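Local coordinates for protein transcriptional regulator (NtrC family) (Aquifex aeolicus, PDB 3DZD) that probably activates transcription by sigma-54 RNA polymerase, using an AAA+ ATPase domain regulated by a response-regulator receiver domain, at residues R244-G249 and Y289-F294; G216-E219 and T225-L228. All blocks are in the same frame, centred on the assembly; numbering follows the deposited sequence.

Contact 1: residues R244-G249 and Y289-F294; sequences RVLETG and YRLSVF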
# COMPACT_ATOMS: atom_id res chain seq x y z
N ARG A 244 -27.90 -8.40 3.89
CA ARG A 244 -28.14 -9.12 2.65
C ARG A 244 -26.83 -9.52 1.96
O ARG A 244 -26.77 -10.54 1.27
CB ARG A 244 -29.01 -8.28 1.71
CG ARG A 244 -29.36 -8.99 0.42
CD ARG A 244 -30.65 -8.45 -0.17
NE ARG A 244 -31.03 -9.14 -1.40
CZ ARG A 244 -31.39 -10.42 -1.46
NH1 ARG A 244 -31.41 -11.16 -0.35
NH2 ARG A 244 -31.73 -10.96 -2.62
N VAL A 245 -25.79 -8.71 2.16
CA VAL A 245 -24.46 -9.03 1.64
C VAL A 245 -23.84 -10.20 2.40
O VAL A 245 -23.29 -11.12 1.80
CB VAL A 245 -23.52 -7.80 1.69
CG1 VAL A 245 -22.07 -8.22 1.54
CG2 VAL A 245 -23.92 -6.79 0.61
N LEU A 246 -23.94 -10.17 3.72
CA LEU A 246 -23.44 -11.27 4.53
C LEU A 246 -24.12 -12.57 4.15
O LEU A 246 -23.51 -13.63 4.16
CB LEU A 246 -23.65 -11.00 6.01
CG LEU A 246 -22.98 -9.74 6.56
CD1 LEU A 246 -23.11 -9.69 8.06
CD2 LEU A 246 -21.52 -9.72 6.15
N GLU A 247 -25.40 -12.48 3.79
CA GLU A 247 -26.21 -13.66 3.48
C GLU A 247 -26.03 -14.19 2.06
O GLU A 247 -26.08 -15.41 1.84
CB GLU A 247 -27.68 -13.37 3.72
CG GLU A 247 -28.06 -13.23 5.18
CD GLU A 247 -29.48 -12.73 5.36
OE1 GLU A 247 -30.19 -12.57 4.34
OE2 GLU A 247 -29.89 -12.51 6.52
N THR A 248 -25.84 -13.29 1.10
CA THR A 248 -25.75 -13.71 -0.30
C THR A 248 -24.30 -13.79 -0.78
O THR A 248 -23.99 -14.53 -1.72
CB THR A 248 -26.53 -12.76 -1.24
OG1 THR A 248 -25.99 -11.44 -1.16
CG2 THR A 248 -28.01 -12.73 -0.86
N GLY A 249 -23.42 -13.04 -0.15
CA GLY A 249 -22.04 -12.99 -0.57
C GLY A 249 -21.85 -12.23 -1.87
O GLY A 249 -20.79 -12.29 -2.48
N TYR A 289 -26.16 -11.20 15.44
CA TYR A 289 -25.68 -12.57 15.57
C TYR A 289 -24.78 -12.99 14.40
O TYR A 289 -23.86 -13.79 14.58
CB TYR A 289 -26.83 -13.55 15.80
CG TYR A 289 -27.46 -13.34 17.16
CD1 TYR A 289 -26.75 -13.60 18.33
CD2 TYR A 289 -28.76 -12.85 17.29
CE1 TYR A 289 -27.30 -13.39 19.58
CE2 TYR A 289 -29.32 -12.63 18.55
CZ TYR A 289 -28.59 -12.91 19.68
OH TYR A 289 -29.13 -12.71 20.94
N ARG A 290 -25.02 -12.42 13.22
CA ARG A 290 -24.14 -12.66 12.08
C ARG A 290 -22.74 -12.13 12.35
O ARG A 290 -21.75 -12.77 11.98
CB ARG A 290 -24.70 -11.99 10.82
CG ARG A 290 -25.84 -12.73 10.18
CD ARG A 290 -25.40 -13.48 8.95
NE ARG A 290 -26.46 -14.34 8.42
CZ ARG A 290 -26.26 -15.27 7.49
NH1 ARG A 290 -25.05 -15.45 6.98
NH2 ARG A 290 -27.28 -16.01 7.08
N LEU A 291 -22.66 -10.96 12.99
CA LEU A 291 -21.40 -10.24 13.16
C LEU A 291 -20.60 -10.66 14.38
O LEU A 291 -19.45 -10.26 14.54
CB LEU A 291 -21.67 -8.75 13.29
CG LEU A 291 -22.10 -7.99 12.04
CD1 LEU A 291 -22.49 -6.57 12.42
CD2 LEU A 291 -20.98 -7.98 11.03
N SER A 292 -21.22 -11.45 15.25
CA SER A 292 -20.63 -11.75 16.55
C SER A 292 -20.49 -13.24 16.86
O SER A 292 -20.58 -13.65 18.01
CB SER A 292 -21.44 -11.07 17.65
OG SER A 292 -22.76 -11.57 17.66
N VAL A 293 -20.27 -14.05 15.82
CA VAL A 293 -19.95 -15.46 15.98
C VAL A 293 -18.79 -15.65 16.95
O VAL A 293 -18.79 -16.59 17.75
CB VAL A 293 -19.62 -16.10 14.61
CG1 VAL A 293 -19.19 -17.54 14.78
CG2 VAL A 293 -20.82 -16.01 13.68
N PHE A 294 -17.79 -14.78 16.86
CA PHE A 294 -16.77 -14.63 17.90
C PHE A 294 -16.82 -13.23 18.49
O PHE A 294 -17.15 -12.27 17.81
CB PHE A 294 -15.36 -14.84 17.34
CG PHE A 294 -15.10 -16.23 16.88
CD1 PHE A 294 -15.21 -17.29 17.75
CD2 PHE A 294 -14.70 -16.46 15.57
CE1 PHE A 294 -14.97 -18.58 17.32
CE2 PHE A 294 -14.45 -17.74 15.13
CZ PHE A 294 -14.58 -18.81 16.01
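Arg290 reaches from the last turn of helix 285-291 to the C-terminal end of helix 236-248: its CB meets Leu246, while NE, CZ and NH2 all lie against CG of Glu247. The CB is 3.9 Å from CD1 of Leu246, and the two side chains run past one another head to tail. A bend at chi2 (-104°) then turns the chain toward Glu247. There CG of Glu247 sits over one face of the guanidinium, shifted from the centre of the group, 3.8 Å from NE, 3.6 Å from CZ and 3.5 Å from NH2 of Arg290. The backbone O of Leu246 lies obliquely to the guanidinium, 3.7 Å from NH1 of Arg290, too far to bond. The carboxylate of Glu247 is near but badly placed for a salt bridge: its OE2 stands 4.3 Å from NE of Arg290 and far off the plane of the guanidinium, with the two flat groups turned 52° apart. Any attraction is therefore probably one of charge alone. Deeper in, CD1 of Leu246 also touches CD2 of Leu291 at 4.0 Å, the side chains crossing at about a right angle, and both leucines rest on Val266 of strand 265-270. The arrangement belongs to the AAA+ core of a sigma-54 activator, an alpha/beta P-loop NTPase fold, where two helix C-termini meet over the central parallel sheet, leucines inward and Glu247 and Arg290 at the exposed edge.

Contact 2: residues G216-E219 and T225-L228; sequences GKLE and TLFL
Leu226 sends its CG opposite the backbone N (chi1 -177°), and with chi2 at 73° its two methyls divide between neighbouring residues of the short helix 217-220. CD1 goes to Lys217, where it lies 3.9 Å from CB and 3.8 Å from the backbone O of that residue. CD2 goes to Leu218, meeting its CD2 at 4.1 Å. Leu218 starts out from its backbone pointing away from the strand, yet its branched end swings back to make this touch, and the two leucines pass at a slant. Lys217 does the reverse: its CB faces Leu226, then a bend at chi2 (-86°) carries the rest of the chain off, so that NZ makes a weak hydrogen bond to the backbone O of Asp184. Between side chains the contact is thus carbon on carbon, the lysine's polar end lying elsewhere. Strand 225-229 runs in the central parallel sheet between strands 182-186 and 265-270, and Val183 of the former touches both Lys217 and Leu226. Helix 195-200 packs on the same two helical residues, through Glu198 against Lys217 and Phe200 against Leu218, while Gln126 of the second subunit also packs on Lys217.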
# COMPACT_ATOMS: atom_id res chain seq x y z
N GLY A 216 -16.55 0.46 -3.90
CA GLY A 216 -16.90 0.47 -2.49
C GLY A 216 -15.89 -0.30 -1.65
O GLY A 216 -15.10 -1.09 -2.19
N LYS A 217 -15.91 -0.05 -0.35
CA LYS A 217 -15.03 -0.75 0.58
C LYS A 217 -15.28 -2.26 0.56
O LYS A 217 -14.36 -3.05 0.70
CB LYS A 217 -15.24 -0.22 2.01
CG LYS A 217 -15.15 1.28 2.14
CD LYS A 217 -13.71 1.75 2.33
CE LYS A 217 -13.65 3.06 3.12
NZ LYS A 217 -12.26 3.48 3.40
N LEU A 218 -16.54 -2.65 0.39
CA LEU A 218 -16.85 -4.08 0.28
C LEU A 218 -15.92 -4.73 -0.74
O LEU A 218 -15.27 -5.73 -0.46
CB LEU A 218 -18.31 -4.30 -0.12
CG LEU A 218 -19.34 -4.15 1.00
CD1 LEU A 218 -20.73 -3.88 0.44
CD2 LEU A 218 -19.34 -5.39 1.86
N GLU A 219 -15.84 -4.10 -1.91
CA GLU A 219 -15.03 -4.59 -3.02
C GLU A 219 -13.53 -4.47 -2.76
O GLU A 219 -12.75 -5.32 -3.18
CB GLU A 219 -15.40 -3.79 -4.26
CG GLU A 219 -14.72 -4.23 -5.53
CD GLU A 219 -15.28 -3.50 -6.73
OE1 GLU A 219 -16.24 -2.72 -6.55
OE2 GLU A 219 -14.76 -3.71 -7.85
N THR A 225 -9.85 -8.22 4.83
CA THR A 225 -10.63 -8.05 6.05
C THR A 225 -11.23 -6.67 6.04
O THR A 225 -10.53 -5.68 5.86
CB THR A 225 -9.75 -8.21 7.30
OG1 THR A 225 -9.25 -9.55 7.36
CG2 THR A 225 -10.55 -7.91 8.57
N LEU A 226 -12.55 -6.62 6.20
CA LEU A 226 -13.26 -5.36 6.29
C LEU A 226 -13.53 -5.07 7.76
O LEU A 226 -14.20 -5.86 8.42
CB LEU A 226 -14.58 -5.46 5.53
CG LEU A 226 -15.44 -4.20 5.46
CD1 LEU A 226 -14.81 -3.20 4.50
CD2 LEU A 226 -16.85 -4.55 5.03
N PHE A 227 -12.99 -3.96 8.27
CA PHE A 227 -13.20 -3.53 9.65
C PHE A 227 -14.23 -2.41 9.72
O PHE A 227 -14.00 -1.31 9.21
CB PHE A 227 -11.87 -3.06 10.28
CG PHE A 227 -12.01 -2.49 11.69
CD1 PHE A 227 -12.57 -3.24 12.71
CD2 PHE A 227 -11.54 -1.22 11.99
CE1 PHE A 227 -12.68 -2.72 13.99
CE2 PHE A 227 -11.65 -0.70 13.26
CZ PHE A 227 -12.22 -1.45 14.27
N LEU A 228 -15.37 -2.71 10.33
CA LEU A 228 -16.44 -1.73 10.50
C LEU A 228 -16.36 -1.09 11.88
O LEU A 228 -16.84 -1.67 12.86
CB LEU A 228 -17.79 -2.41 10.33
CG LEU A 228 -18.03 -3.08 8.98
CD1 LEU A 228 -19.29 -3.89 9.01
CD2 LEU A 228 -18.07 -2.03 7.84

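In the fold
Both contacts lie in the sigma-54 interaction domain, their centres about 13 Å apart, and they meet where CG1 of Val245 packs on CD2 of Leu218 at 3.9 Å. Contact 2 is buried, with apolar side-chain contacts that lay a short helix against a strand of the central sheet. Contact 1, between two helix ends, is only partly buried: its leucines face the sheet, but a glutamate and an arginine occupy the exposed margin. Strand 265-270 serves both neighbourhoods, since it pairs with strand 225-229 and also lies under the leucines of contact 1. In sequence they follow in series, helix 236-248 being the next element after strand 225-229. The second subunit reaches contact 2 but not contact 1.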